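Local coordinates for protein YchN (Escherichia coli, PDB 1JX7) that is of unknown function but assembles into a homohexamer, a dimer of trimers, and belongs to the DsrE/DsrF-like family, at residues N20-A25 with Q63-L68; D36-L41 with N72-L77; A48-Q53 with S88-I93. One frame throughout, in Å; residues are numbered along the deposited sequence.

In the fold
From the N terminus the chain lays down strand 3-8, helix 17-31 and strand 36-41, then the long loop holding residues 48-53, before helix 61-70 returns it to strand 75-78. Contact 1 closes the first loop by setting helix 61-70 beside helix 17-31. Contact 2 closes the next, pairing strand 36-41 with the strand that follows helix 61-70, and contact 3 closes a third, bringing the connection before strand 96-99 back to the one after strand 36-41. The six segments come in the order 1, 2, 3, 1, 2, 3, so every pair of contacts crosses. Leu65 meets Val75 of contact 2 and Ile93 of contact 3, while Leu77 meets Leu92, tying helix layer, sheet and loops together.

Contact 1: N20-A25 with Q63-L68; sequences NSLRLA and QMLEIL
The amide N of Ala25 bonds to Ser21 O at 2.9 Å, an ordinary bond of helix 17-31 that holds in place the turn from which the methyl of Ala25 faces Leu68. No hydrogen bond passes between segments 20-25 and 63-68; what joins them is a small, wholly apolar surface. Leu22 and Ala25, one turn apart, meet Met64, Leu65 and Leu68 of the other helix. The two branches of Leu22 divide the work. Its CD1 lies 4.1 Å from CB of Met64, a selenomethionine whose side chain crosses that of Leu22 at about a right angle, whereas CD2 reaches the CD2 methyl of Leu65 at 3.9 Å. The same Leu22 CD2 also touches Leu68 CD1, at 3.8 Å. Leu68 carries its CG beside the backbone N (chi1 -81°), which brings CD1 between two partners, since this methyl rests 3.7 Å from Ala25 CB as well. With an alanine in place of Leu68, CD1 and CD2 are gone, and a gap would probably open beside Ala25 CB and Leu22 CD2. The small side chain of Ala25 serves two layers, for it also packs on Leu37 and Leu39 of strand 36-41, beneath the helices. On another side of helix 17-31, Asn20 ND2 is hydrogen-bonded to Ser43 OG of the second subunit, so this helix contributes both to the core and to the assembly. The axes of the two segments approach to 10.0 Å and make an angle of 31° with the same N-to-C sense. Such a pair of neighbouring helices running alike on one face of a sheet is the arrangement expected of a layered alpha/beta fold built from beta-alpha-beta units, as the parallel sheet here bears out.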
ATOM      1  N   ASN A  20       0.454  14.904  -0.707  1.00 22.78           N
ATOM      2  CA  ASN A  20       0.353  15.420  -2.066  1.00 22.55           C
ATOM      3  C   ASN A  20      -1.001  16.066  -2.356  1.00 22.45           C
ATOM      4  O   ASN A  20      -1.074  17.062  -3.071  1.00 20.91           O
ATOM      5  CB  ASN A  20       0.630  14.314  -3.091  1.00 24.60           C
ATOM      6  CG  ASN A  20       2.103  13.992  -3.217  1.00 25.60           C
ATOM      7  OD1 ASN A  20       2.959  14.853  -2.988  1.00 25.69           O
ATOM      8  ND2 ASN A  20       2.407  12.756  -3.600  1.00 26.98           N
ATOM      9  N   SER A  21      -2.067  15.495  -1.805  1.00 16.74           N
ATOM     10  CA  SER A  21      -3.405  16.011  -2.012  1.00 16.05           C
ATOM     11  C   SER A  21      -3.492  17.437  -1.533  1.00 15.19           C
ATOM     12  O   SER A  21      -4.010  18.295  -2.233  1.00 14.10           O
ATOM     13  CB  SER A  21      -4.424  15.184  -1.249  1.00 37.91           C
ATOM     14  OG  SER A  21      -4.719  14.008  -1.958  1.00 43.71           O
ATOM     15  N   LEU A  22      -2.975  17.668  -0.334  1.00 23.69           N
ATOM     16  CA  LEU A  22      -2.982  18.987   0.291  1.00 23.08           C
ATOM     17  C   LEU A  22      -2.067  19.977  -0.426  1.00 22.62           C
ATOM     18  O   LEU A  22      -2.388  21.156  -0.559  1.00 22.04           O
ATOM     19  CB  LEU A  22      -2.575  18.861   1.758  1.00 14.10           C
ATOM     20  CG  LEU A  22      -3.563  18.011   2.560  1.00 13.43           C
ATOM     21  CD1 LEU A  22      -3.117  17.910   4.008  1.00 14.47           C
ATOM     22  CD2 LEU A  22      -4.949  18.637   2.462  1.00 11.66           C
ATOM     23  N   ARG A  23      -0.921  19.489  -0.889  1.00 21.72           N
ATOM     24  CA  ARG A  23       0.023  20.339  -1.588  1.00 21.12           C
ATOM     25  C   ARG A  23      -0.618  20.811  -2.889  1.00 20.62           C
ATOM     26  O   ARG A  23      -0.484  21.960  -3.261  1.00 21.40           O
ATOM     27  CB  ARG A  23       1.318  19.567  -1.860  1.00 25.51           C
ATOM     28  CG  ARG A  23       2.477  20.462  -2.209  1.00 28.97           C
ATOM     29  CD  ARG A  23       3.786  19.699  -2.264  1.00 32.74           C
ATOM     30  NE  ARG A  23       3.822  18.687  -3.322  1.00 36.02           N
ATOM     31  CZ  ARG A  23       4.878  17.928  -3.582  1.00 38.83           C
ATOM     32  NH1 ARG A  23       5.984  18.072  -2.864  1.00 39.47           N
ATOM     33  NH2 ARG A  23       4.843  17.031  -4.559  1.00 39.26           N
ATOM     34  N   LEU A  24      -1.340  19.912  -3.564  1.00 24.44           N
ATOM     35  CA  LEU A  24      -2.006  20.232  -4.821  1.00 23.65           C
ATOM     36  C   LEU A  24      -3.181  21.170  -4.536  1.00 24.73           C
ATOM     37  O   LEU A  24      -3.465  22.080  -5.319  1.00 25.99           O
ATOM     38  CB  LEU A  24      -2.531  18.956  -5.481  1.00 20.79           C
ATOM     39  CG  LEU A  24      -2.780  18.979  -6.998  1.00 22.74           C
ATOM     40  CD1 LEU A  24      -3.508  17.711  -7.397  1.00 21.78           C
ATOM     41  CD2 LEU A  24      -3.604  20.163  -7.395  1.00 23.90           C
ATOM     42  N   ALA A  25      -3.853  20.936  -3.420  1.00 17.50           N
ATOM     43  CA  ALA A  25      -5.001  21.739  -3.010  1.00 16.45           C
ATOM     44  C   ALA A  25      -4.620  23.201  -2.756  1.00 15.73           C
ATOM     45  O   ALA A  25      -5.284  24.120  -3.231  1.00 15.68           O
ATOM     46  CB  ALA A  25      -5.638  21.147  -1.756  1.00 17.06           C
ATOM     47  N   GLN A  63      -0.757  22.200   9.589  1.00 22.50           N
ATOM     48  CA  GLN A  63      -0.568  23.522   8.995  1.00 23.01           C
ATOM     49  C   GLN A  63      -1.162  23.635   7.597  1.00 21.93           C
ATOM     50  O   GLN A  63      -1.749  24.662   7.259  1.00 21.00           O
ATOM     51  CB  GLN A  63       0.917  23.884   8.924  1.00 39.89           C
ATOM     52  CG  GLN A  63       1.197  25.153   8.104  1.00 44.11           C
ATOM     53  CD  GLN A  63       2.677  25.351   7.782  1.00 47.26           C
ATOM     54  OE1 GLN A  63       3.462  25.789   8.625  1.00 45.02           O
ATOM     55  NE2 GLN A  63       3.063  25.019   6.556  1.00 49.48           N
HETATM   56  N   MSE A  64      -0.998  22.591   6.791  1.00 22.39           N
HETATM   57  CA  MSE A  64      -1.524  22.590   5.434  1.00 21.90           C
HETATM   58  C   MSE A  64      -3.048  22.647   5.421  1.00 21.88           C
HETATM   59  O   MSE A  64      -3.657  23.163   4.485  1.00 21.17           O
HETATM   60  CB  MSE A  64      -1.010  21.358   4.666  1.00 16.43           C
HETATM   61  CG  MSE A  64       0.484  21.426   4.358  1.00 14.10           C
HETATM   62 SE   MSE A  64       1.144  19.928   3.653  1.00  8.63          SE
HETATM   63  CE  MSE A  64       0.949  18.956   4.971  1.00  9.35           C
ATOM     64  N   LEU A  65      -3.670  22.130   6.476  1.00 21.67           N
ATOM     65  CA  LEU A  65      -5.122  22.160   6.571  1.00 22.14           C
ATOM     66  C   LEU A  65      -5.600  23.524   7.059  1.00 22.43           C
ATOM     67  O   LEU A  65      -6.674  23.980   6.693  1.00 21.10           O
ATOM     68  CB  LEU A  65      -5.612  21.055   7.524  1.00 17.57           C
ATOM     69  CG  LEU A  65      -5.717  19.689   6.837  1.00 18.56           C
ATOM     70  CD1 LEU A  65      -6.036  18.611   7.870  1.00 18.31           C
ATOM     71  CD2 LEU A  65      -6.799  19.741   5.755  1.00 18.19           C
ATOM     72  N   GLU A  66      -4.790  24.175   7.886  1.00 19.87           N
ATOM     73  CA  GLU A  66      -5.148  25.482   8.396  1.00 19.72           C
ATOM     74  C   GLU A  66      -5.017  26.491   7.262  1.00 19.20           C
ATOM     75  O   GLU A  66      -5.815  27.437   7.155  1.00 18.46           O
ATOM     76  CB  GLU A  66      -4.252  25.841   9.579  1.00 26.62           C
ATOM     77  CG  GLU A  66      -4.289  24.754  10.642  1.00 29.64           C
ATOM     78  CD  GLU A  66      -3.662  25.169  11.954  1.00 32.61           C
ATOM     79  OE1 GLU A  66      -2.531  25.714  11.935  1.00 32.29           O
ATOM     80  OE2 GLU A  66      -4.292  24.937  13.003  1.00 34.79           O
ATOM     81  N   ILE A  67      -4.031  26.283   6.399  1.00 15.54           N
ATOM     82  CA  ILE A  67      -3.822  27.143   5.240  1.00 16.94           C
ATOM     83  C   ILE A  67      -5.069  27.069   4.356  1.00 17.82           C
ATOM     84  O   ILE A  67      -5.520  28.073   3.812  1.00 19.05           O
ATOM     85  CB  ILE A  67      -2.593  26.682   4.407  1.00 23.99           C
ATOM     86  CG1 ILE A  67      -1.314  26.840   5.215  1.00 24.83           C
ATOM     87  CG2 ILE A  67      -2.500  27.490   3.124  1.00 23.56           C
ATOM     88  CD1 ILE A  67      -0.081  26.349   4.510  1.00 24.82           C
ATOM     89  N   LEU A  68      -5.631  25.866   4.213  1.00 20.27           N
ATOM     90  CA  LEU A  68      -6.819  25.672   3.405  1.00 20.04           C
ATOM     91  C   LEU A  68      -8.099  26.116   4.107  1.00 22.08           C
ATOM     92  O   LEU A  68      -8.982  26.695   3.476  1.00 22.59           O
ATOM     93  CB  LEU A  68      -6.947  24.209   2.988  1.00 12.91           C
ATOM     94  CG  LEU A  68      -6.130  23.682   1.800  1.00 11.92           C
ATOM     95  CD1 LEU A  68      -6.228  22.163   1.742  1.00 10.26           C
ATOM     96  CD2 LEU A  68      -6.630  24.299   0.503  1.00  9.91           C
TER

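Contact 2: D36-L41 with N72-L77; sequences DLRLFL and NVPVKL
Strand 36-41 and strand 75-77 run in the same direction at 18° to each other, their axes 4.7 Å apart at the closest, with Leu39, Phe40 and Leu41 paired with Val75, Lys76 and Leu77. They are the two strands of a beta-alpha-beta unit whose crossover includes helix 61-70, and they lie inside the parallel sheet. The bonds alternate as parallel pairing requires: Leu39 N to Pro74 O, Lys76 N to Leu39 O and Leu41 N to Lys76 O, each 2.8 Å long. Entry into the pairing follows a Schellman motif at Asn72, where the helix ends. Just beyond it, Val73 turns CG1 to the CD2 branch of Leu37, 3.7 Å away.

Phe40 and Lys76 share one face of the sheet, the face covered by helix 101-107. The phenyl ring has its CG anti to the backbone N (chi1 -166°), which lays CD2 at 3.9 Å from Lys76 CB and sets Lys76 O over one ring face, displaced toward the rim. The lysine chain bends at chi2 and leads away to a salt bridge between NZ and Glu97 OE1. On that side too, Arg38 NH1 makes a salt bridge with Asp36, with weak hydrogen bonds to both OD1 and OD2, and Arg38 has a cation-pi contact with Trp107. On the opposite face Leu39 CB meets Val75 CG2. Farther along that face, Leu41 and Leu77 lie side by side and point the same way, with Leu41 CD1 3.7 Å from Leu77 CD2.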
ATOM      1  N   ASP A  36     -13.598  27.363  -6.231  1.00 25.85           N
ATOM      2  CA  ASP A  36     -14.511  26.651  -5.320  1.00 26.93           C
ATOM      3  C   ASP A  36     -13.905  25.258  -5.115  1.00 27.47           C
ATOM      4  O   ASP A  36     -14.089  24.351  -5.935  1.00 28.92           O
ATOM      5  CB  ASP A  36     -15.908  26.535  -5.957  1.00 32.83           C
ATOM      6  CG  ASP A  36     -16.848  25.609  -5.177  1.00 35.01           C
ATOM      7  OD1 ASP A  36     -16.481  24.439  -4.956  1.00 38.80           O
ATOM      8  OD2 ASP A  36     -17.962  26.048  -4.799  1.00 33.39           O
ATOM      9  N   LEU A  37     -13.178  25.103  -4.011  1.00 16.00           N
ATOM     10  CA  LEU A  37     -12.495  23.853  -3.701  1.00 15.13           C
ATOM     11  C   LEU A  37     -13.057  23.219  -2.449  1.00 14.25           C
ATOM     12  O   LEU A  37     -13.222  23.886  -1.426  1.00 14.37           O
ATOM     13  CB  LEU A  37     -11.003  24.144  -3.505  1.00 26.77           C
ATOM     14  CG  LEU A  37      -9.972  23.013  -3.475  1.00 26.86           C
ATOM     15  CD1 LEU A  37      -8.645  23.603  -3.011  1.00 26.93           C
ATOM     16  CD2 LEU A  37     -10.405  21.906  -2.526  1.00 27.53           C
ATOM     17  N   ARG A  38     -13.346  21.921  -2.534  1.00  9.56           N
ATOM     18  CA  ARG A  38     -13.890  21.164  -1.412  1.00  9.99           C
ATOM     19  C   ARG A  38     -13.003  19.945  -1.202  1.00 10.07           C
ATOM     20  O   ARG A  38     -12.615  19.276  -2.170  1.00  9.20           O
ATOM     21  CB  ARG A  38     -15.311  20.712  -1.713  1.00 34.92           C
ATOM     22  CG  ARG A  38     -16.361  21.809  -1.739  1.00 36.72           C
ATOM     23  CD  ARG A  38     -17.671  21.175  -2.133  1.00 41.48           C
ATOM     24  NE  ARG A  38     -18.832  21.860  -1.592  1.00 46.07           N
ATOM     25  CZ  ARG A  38     -19.364  22.963  -2.107  1.00 48.55           C
ATOM     26  NH1 ARG A  38     -18.825  23.510  -3.185  1.00 50.74           N
ATOM     27  NH2 ARG A  38     -20.436  23.503  -1.547  1.00 49.78           N
ATOM     28  N   LEU A  39     -12.702  19.656   0.060  1.00 23.09           N
ATOM     29  CA  LEU A  39     -11.844  18.536   0.444  1.00 22.31           C
ATOM     30  C   LEU A  39     -12.574  17.528   1.306  1.00 21.27           C
ATOM     31  O   LEU A  39     -13.090  17.867   2.364  1.00 22.81           O
ATOM     32  CB  LEU A  39     -10.637  19.056   1.236  1.00 34.61           C
ATOM     33  CG  LEU A  39      -9.198  18.811   0.762  1.00 35.86           C
ATOM     34  CD1 LEU A  39      -8.891  17.315   0.796  1.00 36.30           C
ATOM     35  CD2 LEU A  39      -9.013  19.393  -0.639  1.00 33.97           C
ATOM     36  N   PHE A  40     -12.603  16.285   0.864  1.00 19.84           N
ATOM     37  CA  PHE A  40     -13.250  15.248   1.639  1.00 18.78           C
ATOM     38  C   PHE A  40     -12.172  14.263   2.046  1.00 19.55           C
ATOM     39  O   PHE A  40     -11.285  13.971   1.250  1.00 19.29           O
ATOM     40  CB  PHE A  40     -14.326  14.550   0.801  1.00 16.42           C
ATOM     41  CG  PHE A  40     -15.261  13.705   1.620  1.00 14.71           C
ATOM     42  CD1 PHE A  40     -14.936  12.385   1.929  1.00 14.24           C
ATOM     43  CD2 PHE A  40     -16.424  14.255   2.144  1.00 16.60           C
ATOM     44  CE1 PHE A  40     -15.756  11.624   2.753  1.00 14.70           C
ATOM     45  CE2 PHE A  40     -17.252  13.502   2.965  1.00 17.35           C
ATOM     46  CZ  PHE A  40     -16.921  12.183   3.273  1.00 16.84           C
ATOM     47  N   LEU A  41     -12.229  13.765   3.272  1.00 25.57           N
ATOM     48  CA  LEU A  41     -11.239  12.792   3.721  1.00 25.52           C
ATOM     49  C   LEU A  41     -11.938  11.536   4.220  1.00 25.97           C
ATOM     50  O   LEU A  41     -12.724  11.594   5.165  1.00 25.96           O
ATOM     51  CB  LEU A  41     -10.378  13.371   4.846  1.00 15.45           C
ATOM     52  CG  LEU A  41      -9.682  14.709   4.571  1.00 15.90           C
ATOM     53  CD1 LEU A  41      -8.754  15.053   5.735  1.00 12.22           C
ATOM     54  CD2 LEU A  41      -8.920  14.632   3.258  1.00 13.21           C
ATOM     55  N   ASN A  72     -11.409  29.333   3.838  1.00 24.98           N
ATOM     56  CA  ASN A  72     -12.785  28.868   3.786  1.00 27.11           C
ATOM     57  C   ASN A  72     -12.998  27.711   2.823  1.00 27.27           C
ATOM     58  O   ASN A  72     -14.111  27.511   2.318  1.00 28.46           O
ATOM     59  CB  ASN A  72     -13.725  30.018   3.425  1.00 37.52           C
ATOM     60  CG  ASN A  72     -13.528  31.218   4.311  1.00 40.99           C
ATOM     61  OD1 ASN A  72     -13.602  31.108   5.541  1.00 43.28           O
ATOM     62  ND2 ASN A  72     -13.262  32.373   3.710  1.00 42.95           N
ATOM     63  N   VAL A  73     -11.935  26.960   2.554  1.00 19.86           N
ATOM     64  CA  VAL A  73     -12.034  25.789   1.696  1.00 18.26           C
ATOM     65  C   VAL A  73     -12.600  24.740   2.645  1.00 17.54           C
ATOM     66  O   VAL A  73     -11.970  24.406   3.656  1.00 16.06           O
ATOM     67  CB  VAL A  73     -10.658  25.333   1.181  1.00 23.54           C
ATOM     68  CG1 VAL A  73     -10.772  23.983   0.503  1.00 23.42           C
ATOM     69  CG2 VAL A  73     -10.116  26.353   0.211  1.00 23.64           C
ATOM     70  N   PRO A  74     -13.798  24.214   2.354  1.00 37.62           N
ATOM     71  CA  PRO A  74     -14.410  23.206   3.226  1.00 37.59           C
ATOM     72  C   PRO A  74     -13.608  21.906   3.298  1.00 37.59           C
ATOM     73  O   PRO A  74     -13.160  21.377   2.280  1.00 38.20           O
ATOM     74  CB  PRO A  74     -15.792  22.995   2.615  1.00  8.63           C
ATOM     75  CG  PRO A  74     -16.032  24.245   1.799  1.00  8.63           C
ATOM     76  CD  PRO A  74     -14.680  24.520   1.212  1.00  8.63           C
ATOM     77  N   VAL A  75     -13.442  21.408   4.514  1.00 18.70           N
ATOM     78  CA  VAL A  75     -12.714  20.170   4.752  1.00 19.23           C
ATOM     79  C   VAL A  75     -13.605  19.262   5.586  1.00 19.47           C
ATOM     80  O   VAL A  75     -13.832  19.517   6.767  1.00 19.90           O
ATOM     81  CB  VAL A  75     -11.397  20.460   5.527  1.00 17.31           C
ATOM     82  CG1 VAL A  75     -10.779  19.163   6.037  1.00 14.52           C
ATOM     83  CG2 VAL A  75     -10.423  21.207   4.621  1.00 15.67           C
ATOM     84  N   LYS A  76     -14.114  18.203   4.966  1.00 16.14           N
ATOM     85  CA  LYS A  76     -14.996  17.280   5.673  1.00 17.93           C
ATOM     86  C   LYS A  76     -14.387  15.917   5.974  1.00 19.14           C
ATOM     87  O   LYS A  76     -13.727  15.310   5.114  1.00 20.61           O
ATOM     88  CB  LYS A  76     -16.294  17.100   4.867  1.00 24.28           C
ATOM     89  CG  LYS A  76     -17.218  18.315   4.888  1.00 26.02           C
ATOM     90  CD  LYS A  76     -17.751  18.546   6.294  1.00 29.69           C
ATOM     91  CE  LYS A  76     -18.796  19.644   6.338  1.00 31.59           C
ATOM     92  NZ  LYS A  76     -19.422  19.761   7.700  1.00 31.17           N
ATOM     93  N   LEU A  77     -14.595  15.443   7.189  1.00 23.71           N
ATOM     94  CA  LEU A  77     -14.100  14.135   7.608  1.00 23.96           C
ATOM     95  C   LEU A  77     -15.312  13.194   7.610  1.00 24.49           C
ATOM     96  O   LEU A  77     -16.366  13.542   8.140  1.00 25.01           O
ATOM     97  CB  LEU A  77     -13.502  14.197   9.013  1.00 11.69           C
ATOM     98  CG  LEU A  77     -12.458  15.259   9.349  1.00 11.73           C
ATOM     99  CD1 LEU A  77     -11.964  15.030  10.765  1.00 11.20           C
ATOM    100  CD2 LEU A  77     -11.295  15.199   8.392  1.00 11.05           C
TER

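Contact 3: A48-Q53 with S88-I93; sequences AGLRGQ and STLPLI
Leu50 and Leu92 form a single backbone bridge between a segment that leaves a 3-10 turn at 48-49 and one without regular structure, their CA atoms 4.8 Å apart. Ile93 N bonds to Gly49 O at 2.9 Å, and on the other side of the bridge Arg51 N makes a weak, long bond to Pro91 O. Leu92 lays its CD1 against the carbonyl of Gly49. Arg51 reaches back to the other segment: CG is anti to the backbone N (chi1 -162°) and a bend at chi3 returns NH1 to Leu92 O, which it meets from above the carbonyl plane. The modelled length of that bond is doubtful at this resolution.

The contact thus joins two connections of the alpha/beta fold, the one from strand 36-41 to helix 61-70 and the one from helix 79-84 to strand 96-99. The turn of the first is braced by Gln53, whose NE2 grips two carbonyls, Leu50 O at 2.8 Å and, from above its plane, Ala48 O at 2.9 Å. Gln53 OE1 is bonded to Tyr13 OH. Ile93 CD1 comes up beyond the NE2 end of this amide, 3.7 Å from Gln53 NE2, the two side chains crossing at about a right angle. At the far end, Leu50 CD2 packs against Leu90 CD1 at 3.6 Å, and Leu90 in turn meets Leu90 of the third subunit.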
ATOM      1  N   ALA A  48      -6.011  12.868  10.177  1.00 18.44           N
ATOM      2  CA  ALA A  48      -5.322  14.106   9.802  1.00 19.35           C
ATOM      3  C   ALA A  48      -6.011  15.352  10.378  1.00 21.37           C
ATOM      4  O   ALA A  48      -5.444  16.452  10.402  1.00 20.98           O
ATOM      5  CB  ALA A  48      -5.267  14.209   8.298  1.00 14.93           C
ATOM      6  N   GLY A  49      -7.247  15.173  10.841  1.00 20.93           N
ATOM      7  CA  GLY A  49      -7.974  16.291  11.393  1.00 23.03           C
ATOM      8  C   GLY A  49      -7.691  16.567  12.862  1.00 24.55           C
ATOM      9  O   GLY A  49      -8.205  17.545  13.412  1.00 24.86           O
ATOM     10  N   LEU A  50      -6.885  15.732  13.509  1.00 19.64           N
ATOM     11  CA  LEU A  50      -6.606  15.968  14.920  1.00 19.41           C
ATOM     12  C   LEU A  50      -5.767  17.203  15.117  1.00 20.19           C
ATOM     13  O   LEU A  50      -4.977  17.576  14.255  1.00 21.37           O
ATOM     14  CB  LEU A  50      -5.909  14.768  15.549  1.00 21.75           C
ATOM     15  CG  LEU A  50      -6.802  13.541  15.714  1.00 21.18           C
ATOM     16  CD1 LEU A  50      -5.995  12.421  16.330  1.00 21.53           C
ATOM     17  CD2 LEU A  50      -8.005  13.880  16.566  1.00 20.02           C
ATOM     18  N   ARG A  51      -5.951  17.831  16.271  1.00 16.79           N
ATOM     19  CA  ARG A  51      -5.218  19.049  16.598  1.00 17.04           C
ATOM     20  C   ARG A  51      -3.964  18.675  17.384  1.00 16.79           C
ATOM     21  O   ARG A  51      -3.867  17.566  17.919  1.00 17.27           O
ATOM     22  CB  ARG A  51      -6.114  19.974  17.435  1.00 26.97           C
ATOM     23  CG  ARG A  51      -5.636  21.413  17.473  1.00 31.31           C
ATOM     24  CD  ARG A  51      -6.104  22.151  18.715  1.00 32.95           C
ATOM     25  NE  ARG A  51      -7.208  23.064  18.446  1.00 35.11           N
ATOM     26  CZ  ARG A  51      -8.381  22.688  17.956  1.00 36.16           C
ATOM     27  NH1 ARG A  51      -8.605  21.414  17.656  1.00 36.41           N
ATOM     28  NH2 ARG A  51      -9.338  23.592  17.771  1.00 36.00           N
ATOM     29  N   GLY A  52      -2.998  19.589  17.439  1.00 23.29           N
ATOM     30  CA  GLY A  52      -1.782  19.343  18.196  1.00 24.26           C
ATOM     31  C   GLY A  52      -0.673  18.576  17.495  1.00 25.42           C
ATOM     32  O   GLY A  52       0.263  18.108  18.139  1.00 25.73           O
ATOM     33  N   GLN A  53      -0.778  18.443  16.173  1.00 32.64           N
ATOM     34  CA  GLN A  53       0.235  17.735  15.411  1.00 32.54           C
ATOM     35  C   GLN A  53       1.522  18.535  15.497  1.00 33.46           C
ATOM     36  O   GLN A  53       1.548  19.733  15.201  1.00 35.33           O
ATOM     37  CB  GLN A  53      -0.203  17.583  13.947  1.00 14.41           C
ATOM     38  CG  GLN A  53      -1.487  16.788  13.806  1.00 12.44           C
ATOM     39  CD  GLN A  53      -1.959  16.654  12.373  1.00 13.38           C
ATOM     40  OE1 GLN A  53      -1.212  16.223  11.495  1.00 13.70           O
ATOM     41  NE2 GLN A  53      -3.220  17.011  12.141  1.00 13.76           N
ATOM     42  N   SER A  88     -14.289  11.174  16.313  1.00 45.01           N
ATOM     43  CA  SER A  88     -15.499  11.980  16.249  1.00 45.94           C
ATOM     44  C   SER A  88     -15.630  13.017  17.369  1.00 46.80           C
ATOM     45  O   SER A  88     -15.985  14.164  17.109  1.00 47.62           O
ATOM     46  CB  SER A  88     -16.734  11.083  16.262  1.00 21.77           C
ATOM     47  OG  SER A  88     -16.883  10.399  15.031  1.00 19.80           O
ATOM     48  N   THR A  89     -15.346  12.610  18.606  1.00 48.08           N
ATOM     49  CA  THR A  89     -15.458  13.512  19.760  1.00 47.10           C
ATOM     50  C   THR A  89     -14.181  14.263  20.139  1.00 47.09           C
ATOM     51  O   THR A  89     -14.178  15.029  21.095  1.00 48.55           O
ATOM     52  CB  THR A  89     -15.940  12.769  21.030  1.00 25.48           C
ATOM     53  OG1 THR A  89     -15.259  11.516  21.136  1.00 24.52           O
ATOM     54  CG2 THR A  89     -17.450  12.550  20.994  1.00 24.67           C
ATOM     55  N   LEU A  90     -13.101  14.048  19.404  1.00 23.93           N
ATOM     56  CA  LEU A  90     -11.860  14.722  19.710  1.00 21.96           C
ATOM     57  C   LEU A  90     -11.851  16.124  19.121  1.00 21.54           C
ATOM     58  O   LEU A  90     -12.693  16.466  18.288  1.00 20.47           O
ATOM     59  CB  LEU A  90     -10.666  13.928  19.172  1.00 17.54           C
ATOM     60  CG  LEU A  90     -10.491  12.551  19.809  1.00 16.45           C
ATOM     61  CD1 LEU A  90      -9.122  12.007  19.448  1.00 16.64           C
ATOM     62  CD2 LEU A  90     -10.621  12.651  21.319  1.00 14.02           C
ATOM     63  N   PRO A  91     -10.907  16.977  19.581  1.00 22.79           N
ATOM     64  CA  PRO A  91     -10.796  18.352  19.085  1.00 22.35           C
ATOM     65  C   PRO A  91     -10.191  18.337  17.685  1.00 22.20           C
ATOM     66  O   PRO A  91      -9.073  17.855  17.488  1.00 20.66           O
ATOM     67  CB  PRO A  91      -9.865  19.008  20.106  1.00 28.17           C
ATOM     68  CG  PRO A  91     -10.072  18.179  21.359  1.00 28.74           C
ATOM     69  CD  PRO A  91     -10.088  16.791  20.792  1.00 27.95           C
ATOM     70  N   LEU A  92     -10.927  18.846  16.708  1.00 25.14           N
ATOM     71  CA  LEU A  92     -10.430  18.884  15.346  1.00 25.57           C
ATOM     72  C   LEU A  92      -9.856  20.248  15.056  1.00 25.82           C
ATOM     73  O   LEU A  92     -10.190  21.218  15.716  1.00 25.83           O
ATOM     74  CB  LEU A  92     -11.554  18.608  14.330  1.00 28.90           C
ATOM     75  CG  LEU A  92     -12.220  17.234  14.188  1.00 27.62           C
ATOM     76  CD1 LEU A  92     -11.155  16.150  14.135  1.00 27.11           C
ATOM     77  CD2 LEU A  92     -13.155  16.996  15.344  1.00 28.91           C
ATOM     78  N   ILE A  93      -8.977  20.302  14.063  1.00 27.12           N
ATOM     79  CA  ILE A  93      -8.361  21.556  13.624  1.00 27.32           C
ATOM     80  C   ILE A  93      -9.551  22.423  13.229  1.00 28.51           C
ATOM     81  O   ILE A  93     -10.584  21.906  12.808  1.00 28.07           O
ATOM     82  CB  ILE A  93      -7.457  21.309  12.401  1.00 25.20           C
ATOM     83  CG1 ILE A  93      -6.413  20.240  12.744  1.00 25.87           C
ATOM     84  CG2 ILE A  93      -6.792  22.599  11.974  1.00 24.95           C
ATOM     85  CD1 ILE A  93      -5.503  19.866  11.586  1.00 25.22           C
TER